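Protein CT_858 (Chlamydia trachomatis, PDB 3DOR) is a secreted chlamydial protease, CPAF, that probably cuts other proteins as a serine-type endopeptidase. Local coordinates at residues 70-75 against 139-144; 256-261 against 305-310. One frame throughout, in Å; residues are numbered along the deposited sequence.

Contact 1. Residues 70-75 against 139-144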
loop_
_atom_site.group_PDB
_atom_site.type_symbol
_atom_site.label_atom_id
_atom_site.label_comp_id
_atom_site.label_asym_id
_atom_site.label_seq_id
_atom_site.Cartn_x
_atom_site.Cartn_y
_atom_site.Cartn_z
ATOM N N ASN B 70 12.442 -21.323 5.810
ATOM C CA ASN B 70 13.303 -21.670 4.677
ATOM C C ASN B 70 12.558 -21.310 3.376
ATOM O O ASN B 70 12.398 -22.136 2.485
ATOM C CB ASN B 70 13.641 -23.168 4.729
ATOM C CG ASN B 70 14.865 -23.535 3.893
ATOM O OD1 ASN B 70 15.537 -24.538 4.158
ATOM N ND2 ASN B 70 15.151 -22.733 2.878
ATOM N N ASP B 71 12.092 -20.063 3.302
ATOM C CA ASP B 71 11.335 -19.547 2.156
ATOM C C ASP B 71 12.023 -18.267 1.684
ATOM O O ASP B 71 11.987 -17.254 2.382
ATOM C CB ASP B 71 9.902 -19.220 2.599
ATOM C CG ASP B 71 8.993 -18.803 1.442
ATOM O OD1 ASP B 71 9.480 -18.194 0.468
ATOM O OD2 ASP B 71 7.772 -19.069 1.527
ATOM N N PHE B 72 12.646 -18.292 0.508
ATOM C CA PHE B 72 13.326 -17.084 0.045
ATOM C C PHE B 72 12.383 -15.895 -0.062
ATOM O O PHE B 72 12.827 -14.751 -0.034
ATOM C CB PHE B 72 14.038 -17.316 -1.289
ATOM C CG PHE B 72 15.109 -18.362 -1.220
ATOM C CD1 PHE B 72 14.887 -19.636 -1.731
ATOM C CD2 PHE B 72 16.326 -18.088 -0.615
ATOM C CE1 PHE B 72 15.869 -20.630 -1.640
ATOM C CE2 PHE B 72 17.314 -19.071 -0.520
ATOM C CZ PHE B 72 17.081 -20.343 -1.033
ATOM N N HIS B 73 11.086 -16.169 -0.175
ATOM C CA HIS B 73 10.074 -15.120 -0.254
ATOM C C HIS B 73 9.662 -14.614 1.143
ATOM O O HIS B 73 9.314 -13.443 1.305
ATOM C CB HIS B 73 8.810 -15.636 -0.960
ATOM C CG HIS B 73 8.831 -15.516 -2.453
ATOM N ND1 HIS B 73 9.438 -14.466 -3.112
ATOM C CD2 HIS B 73 8.216 -16.252 -3.413
ATOM C CE1 HIS B 73 9.192 -14.557 -4.407
ATOM N NE2 HIS B 73 8.450 -15.633 -4.617
ATOM N N ALA B 74 9.679 -15.490 2.145
ATOM C CA ALA B 74 9.261 -15.104 3.497
ATOM C C ALA B 74 10.347 -14.431 4.339
ATOM O O ALA B 74 11.423 -14.989 4.546
ATOM C CB ALA B 74 8.700 -16.324 4.237
ATOM N N GLY B 75 10.053 -13.230 4.835
ATOM C CA GLY B 75 11.031 -12.512 5.638
ATOM C C GLY B 75 10.513 -11.234 6.280
ATOM O O GLY B 75 9.507 -10.674 5.852
ATOM N N THR B 139 21.421 -26.660 0.679
ATOM C CA THR B 139 21.343 -26.513 -0.775
ATOM C C THR B 139 22.267 -25.386 -1.241
ATOM O O THR B 139 22.571 -24.465 -0.483
ATOM C CB THR B 139 19.910 -26.184 -1.249
ATOM O OG1 THR B 139 19.531 -24.894 -0.760
ATOM C CG2 THR B 139 18.935 -27.220 -0.731
ATOM N N ALA B 140 22.720 -25.465 -2.485
ATOM C CA ALA B 140 23.593 -24.429 -3.030
ATOM C C ALA B 140 22.910 -23.058 -2.930
ATOM O O ALA B 140 23.546 -22.050 -2.591
ATOM C CB ALA B 140 23.940 -24.753 -4.495
ATOM N N ALA B 141 21.608 -23.020 -3.202
ATOM C CA ALA B 141 20.881 -21.752 -3.138
ATOM C C ALA B 141 20.946 -21.133 -1.739
ATOM O O ALA B 141 21.130 -19.921 -1.604
ATOM C CB ALA B 141 19.428 -21.947 -3.584
ATOM N N GLU B 142 20.813 -21.953 -0.696
ATOM C CA GLU B 142 20.887 -21.433 0.676
ATOM C C GLU B 142 22.317 -20.961 0.963
ATOM O O GLU B 142 22.529 -19.966 1.659
ATOM C CB GLU B 142 20.476 -22.514 1.692
ATOM C CG GLU B 142 19.046 -23.024 1.505
ATOM C CD GLU B 142 18.763 -24.285 2.302
ATOM O OE1 GLU B 142 18.411 -24.181 3.498
ATOM O OE2 GLU B 142 18.910 -25.384 1.730
ATOM N N GLU B 143 23.296 -21.672 0.416
ATOM C CA GLU B 143 24.698 -21.309 0.611
ATOM C C GLU B 143 24.959 -19.908 0.052
ATOM O O GLU B 143 25.538 -19.051 0.721
ATOM C CB GLU B 143 25.604 -22.321 -0.101
ATOM C CG GLU B 143 27.099 -22.062 0.052
ATOM C CD GLU B 143 27.647 -22.459 1.426
ATOM O OE1 GLU B 143 28.892 -22.497 1.583
ATOM O OE2 GLU B 143 26.835 -22.732 2.343
ATOM N N SER B 144 24.521 -19.682 -1.182
ATOM C CA SER B 144 24.709 -18.387 -1.823
ATOM C C SER B 144 23.925 -17.294 -1.118
ATOM O O SER B 144 24.386 -16.165 -1.022
ATOM C CB SER B 144 24.296 -18.455 -3.292
ATOM O OG SER B 144 25.152 -19.330 -4.000
#
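Phe72 and Ala141 make the apolar part of this contact: the ring points its far corner at the start of helix 140-150, and CZ stops 3.8 Å from Ala141 CB, which it meets obliquely. CG of Phe72 stands opposite its carbonyl carbon (chi1 -62°), which sends the ring out of the loop toward the helix. There its edge also faces Glu142 N, 4.1 Å from CZ and near the ring plane, and CZ lies 4.2 Å from Glu142 CG. Phe466 meets the same ring edge-to-face.

The polar part pairs the Asn70 amide with the Glu142 carboxylate. The two side chains cross at about a right angle, their flat ends 45° apart, and Asn70 OD1 as modelled is 3.0 Å from Glu142 OE1. The amide is probably turned over, in which case its nitrogen may donate here.

Bonds inside each segment hold the partners in place. Thr139 and Glu142 form a capping box: Glu142 N donates to Thr139 OG1 over 3.2 Å, while Thr139 N reaches Glu142 OE2 over 3.0 Å from above the carboxylate plane. Thr139 OG1 donates to the anti lone pair of that OE2, at 2.6 Å. In the facing loop, Asp71 OD1 accepts from His73 N at 2.7 Å, an Asx turn; Tyr22 and Thr513 bind its OD2.

Glu142 is buried yet well supplied with donors: two hold OE2, and Lys137 N binds OE1. This environment at a helix N-terminus would be expected to favour the charged carboxylate. Glu142, the partner of Thr139 in the capping box, thus helps close the first turn of a helix of the PDZ-like region and brings OE1 within possible hydrogen-bonding distance of Asn70.

Contact 2. Residues 256-261 against 305-310; sequences GSTDGF and DMEDFD
The Glu307 side chain crosses that of Thr258 at a slant. Its CB makes a short contact with the hydroxyl, 3.0 Å from Thr258 OG1. CG stays beside the same oxygen, 3.6 Å from Thr258 OG1, and CD follows it. A chi1 of -105°, well off the staggered positions, goes with an extended chain beyond CG that carries the carboxylate past the hydroxyl to the backbone of the 256-261 loop.

At the tip the two oxygens divide the work. OE1 accepts from Thr258 N at 3.0 Å, almost straight at 176°, although the donor stands 47° out of the carboxylate plane. Water 2 also donates to Glu307 OE1, and is bound in turn to Ser257 OG. Glu307 OE2 accepts a hydrogen bond from water 4 at 2.9 Å, and that water accepts from Asp259 N at 3.0 Å. The carboxylate thus serves two successive backbone N-H groups, one directly and one through solvent.

Back at the root of the side chain, water 1 bridges the two backbones between Glu307 N and Gly256 O, and also lies 2.6 Å from Thr258 OG1. Water 3 links that hydroxyl with Glu307 O.

Both partners sit in shaped loops. Ser257 OG accepts from Gly260 N at 3.0 Å, an ST motif, and Arg297 binds Ser257 O. Met306 to Phe309 form a type II beta turn with Glu307 at its second position. That turn belongs to the connection from strand 290-297 to helix 316-330, the opening half of a beta-alpha-beta crossover to the parallel strand 333-337 of the S41 peptidase region; the contact ties this connection to the loop preceding strand 268-271.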
loop_
_atom_site.group_PDB
_atom_site.type_symbol
_atom_site.label_atom_id
_atom_site.label_comp_id
_atom_site.label_asym_id
_atom_site.label_seq_id
_atom_site.Cartn_x
_atom_site.Cartn_y
_atom_site.Cartn_z
ATOM N N GLY B 256 19.996 -9.174 -10.234
ATOM C CA GLY B 256 19.250 -8.170 -10.972
ATOM C C GLY B 256 20.113 -7.268 -11.844
ATOM O O GLY B 256 19.601 -6.382 -12.528
ATOM N N SER B 257 21.422 -7.482 -11.826
ATOM C CA SER B 257 22.338 -6.683 -12.638
ATOM C C SER B 257 22.012 -6.805 -14.130
ATOM O O SER B 257 21.845 -7.908 -14.655
ATOM C CB SER B 257 23.786 -7.126 -12.392
ATOM O OG SER B 257 24.624 -6.761 -13.477
ATOM N N THR B 258 21.934 -5.667 -14.814
ATOM C CA THR B 258 21.616 -5.664 -16.240
ATOM C C THR B 258 22.620 -6.443 -17.082
ATOM O O THR B 258 22.236 -7.240 -17.938
ATOM C CB THR B 258 21.521 -4.210 -16.794
ATOM O OG1 THR B 258 20.429 -3.541 -16.165
ATOM C CG2 THR B 258 21.276 -4.208 -18.297
ATOM N N ASP B 259 23.905 -6.224 -16.839
ATOM C CA ASP B 259 24.940 -6.893 -17.620
ATOM C C ASP B 259 25.371 -8.264 -17.128
ATOM O O ASP B 259 25.869 -9.071 -17.907
ATOM C CB ASP B 259 26.173 -5.990 -17.740
ATOM C CG ASP B 259 25.969 -4.856 -18.732
ATOM O OD1 ASP B 259 26.799 -3.923 -18.769
ATOM O OD2 ASP B 259 24.982 -4.907 -19.487
ATOM N N GLY B 260 25.190 -8.552 -15.849
ATOM C CA GLY B 260 25.620 -9.858 -15.383
ATOM C C GLY B 260 27.137 -9.902 -15.343
ATOM O O GLY B 260 27.805 -8.856 -15.391
ATOM N N PHE B 261 27.694 -11.105 -15.303
ATOM C CA PHE B 261 29.140 -11.244 -15.183
ATOM C C PHE B 261 29.823 -12.074 -16.252
ATOM O O PHE B 261 31.023 -12.304 -16.181
ATOM C CB PHE B 261 29.451 -11.833 -13.807
ATOM C CG PHE B 261 28.743 -13.136 -13.538
ATOM C CD1 PHE B 261 29.243 -14.333 -14.040
ATOM C CD2 PHE B 261 27.570 -13.163 -12.800
ATOM C CE1 PHE B 261 28.582 -15.539 -13.809
ATOM C CE2 PHE B 261 26.897 -14.364 -12.562
ATOM C CZ PHE B 261 27.407 -15.555 -13.070
ATOM N N ASP B 305 12.264 -1.918 -12.328
ATOM C CA ASP B 305 13.527 -1.805 -11.606
ATOM C C ASP B 305 14.739 -1.991 -12.506
ATOM O O ASP B 305 15.863 -2.057 -12.015
ATOM C CB ASP B 305 13.615 -2.828 -10.464
ATOM C CG ASP B 305 12.464 -2.718 -9.474
ATOM O OD1 ASP B 305 11.954 -1.602 -9.257
ATOM O OD2 ASP B 305 12.082 -3.759 -8.898
ATOM N N MET B 306 14.530 -2.099 -13.813
ATOM C CA MET B 306 15.670 -2.262 -14.711
ATOM C C MET B 306 16.568 -1.029 -14.703
ATOM O O MET B 306 16.089 0.103 -14.708
ATOM C CB MET B 306 15.215 -2.528 -16.148
ATOM C CG MET B 306 14.610 -3.894 -16.369
ATOM S SD MET B 306 14.437 -4.241 -18.119
ATOM C CE MET B 306 16.124 -4.742 -18.540
ATOM N N GLU B 307 17.874 -1.270 -14.691
ATOM C CA GLU B 307 18.882 -0.216 -14.700
ATOM C C GLU B 307 18.602 0.817 -15.785
ATOM O O GLU B 307 18.451 0.465 -16.951
ATOM C CB GLU B 307 20.260 -0.827 -14.961
ATOM C CG GLU B 307 21.176 -0.929 -13.755
ATOM C CD GLU B 307 22.348 -1.881 -13.992
ATOM O OE1 GLU B 307 22.307 -3.019 -13.471
ATOM O OE2 GLU B 307 23.302 -1.492 -14.704
ATOM N N ASP B 308 18.536 2.090 -15.401
ATOM C CA ASP B 308 18.312 3.174 -16.354
ATOM C C ASP B 308 16.930 3.190 -16.986
ATOM O O ASP B 308 16.734 3.813 -18.025
ATOM C CB ASP B 308 19.359 3.122 -17.472
ATOM C CG ASP B 308 20.777 3.266 -16.956
ATOM O OD1 ASP B 308 21.079 4.303 -16.332
ATOM O OD2 ASP B 308 21.593 2.345 -17.177
ATOM N N PHE B 309 15.968 2.506 -16.382
ATOM C CA PHE B 309 14.628 2.513 -16.948
ATOM C C PHE B 309 14.024 3.914 -16.857
ATOM O O PHE B 309 14.064 4.547 -15.803
ATOM C CB PHE B 309 13.719 1.526 -16.220
ATOM C CG PHE B 309 12.281 1.608 -16.657
ATOM C CD1 PHE B 309 11.940 1.454 -17.996
ATOM C CD2 PHE B 309 11.275 1.883 -15.741
ATOM C CE1 PHE B 309 10.622 1.576 -18.415
ATOM C CE2 PHE B 309 9.954 2.008 -16.148
ATOM C CZ PHE B 309 9.627 1.854 -17.489
ATOM N N ASP B 310 13.473 4.397 -17.965
ATOM C CA ASP B 310 12.843 5.715 -17.995
ATOM C C ASP B 310 11.331 5.526 -18.072
ATOM O O ASP B 310 10.789 5.205 -19.129
ATOM C CB ASP B 310 13.302 6.513 -19.213
ATOM C CG ASP B 310 12.763 7.933 -19.212
ATOM O OD1 ASP B 310 11.648 8.157 -18.687
ATOM O OD2 ASP B 310 13.454 8.824 -19.745
HETATM O O HOH W 1 18.510 -4.241 -14.587
HETATM O O HOH W 2 24.825 -3.902 -12.179
HETATM O O HOH W 3 19.228 -1.687 -18.016
HETATM O O HOH W 4 24.886 -3.855 -15.195
#

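Overall arrangement
Contact 1 joins a loop to the start of a helix, contact 2 joins two loops, and each is only partly buried. The centre of contact 1 lies about 9 Å from the centre of the chain, against 15 Å for that of contact 2; it links a loop ending at strand 75-78 to the PDZ-like region. Contact 2 joins loops attached to strands 268-271 and 290-297 of the large mixed sheet. Both depend on a glutamate: buried and fed by protein donors in contact 1, but exposed in contact 2, its carboxylate bound by one backbone N-H and two waters, with two more waters on its backbone. Their nearest atoms are about 10 Å apart.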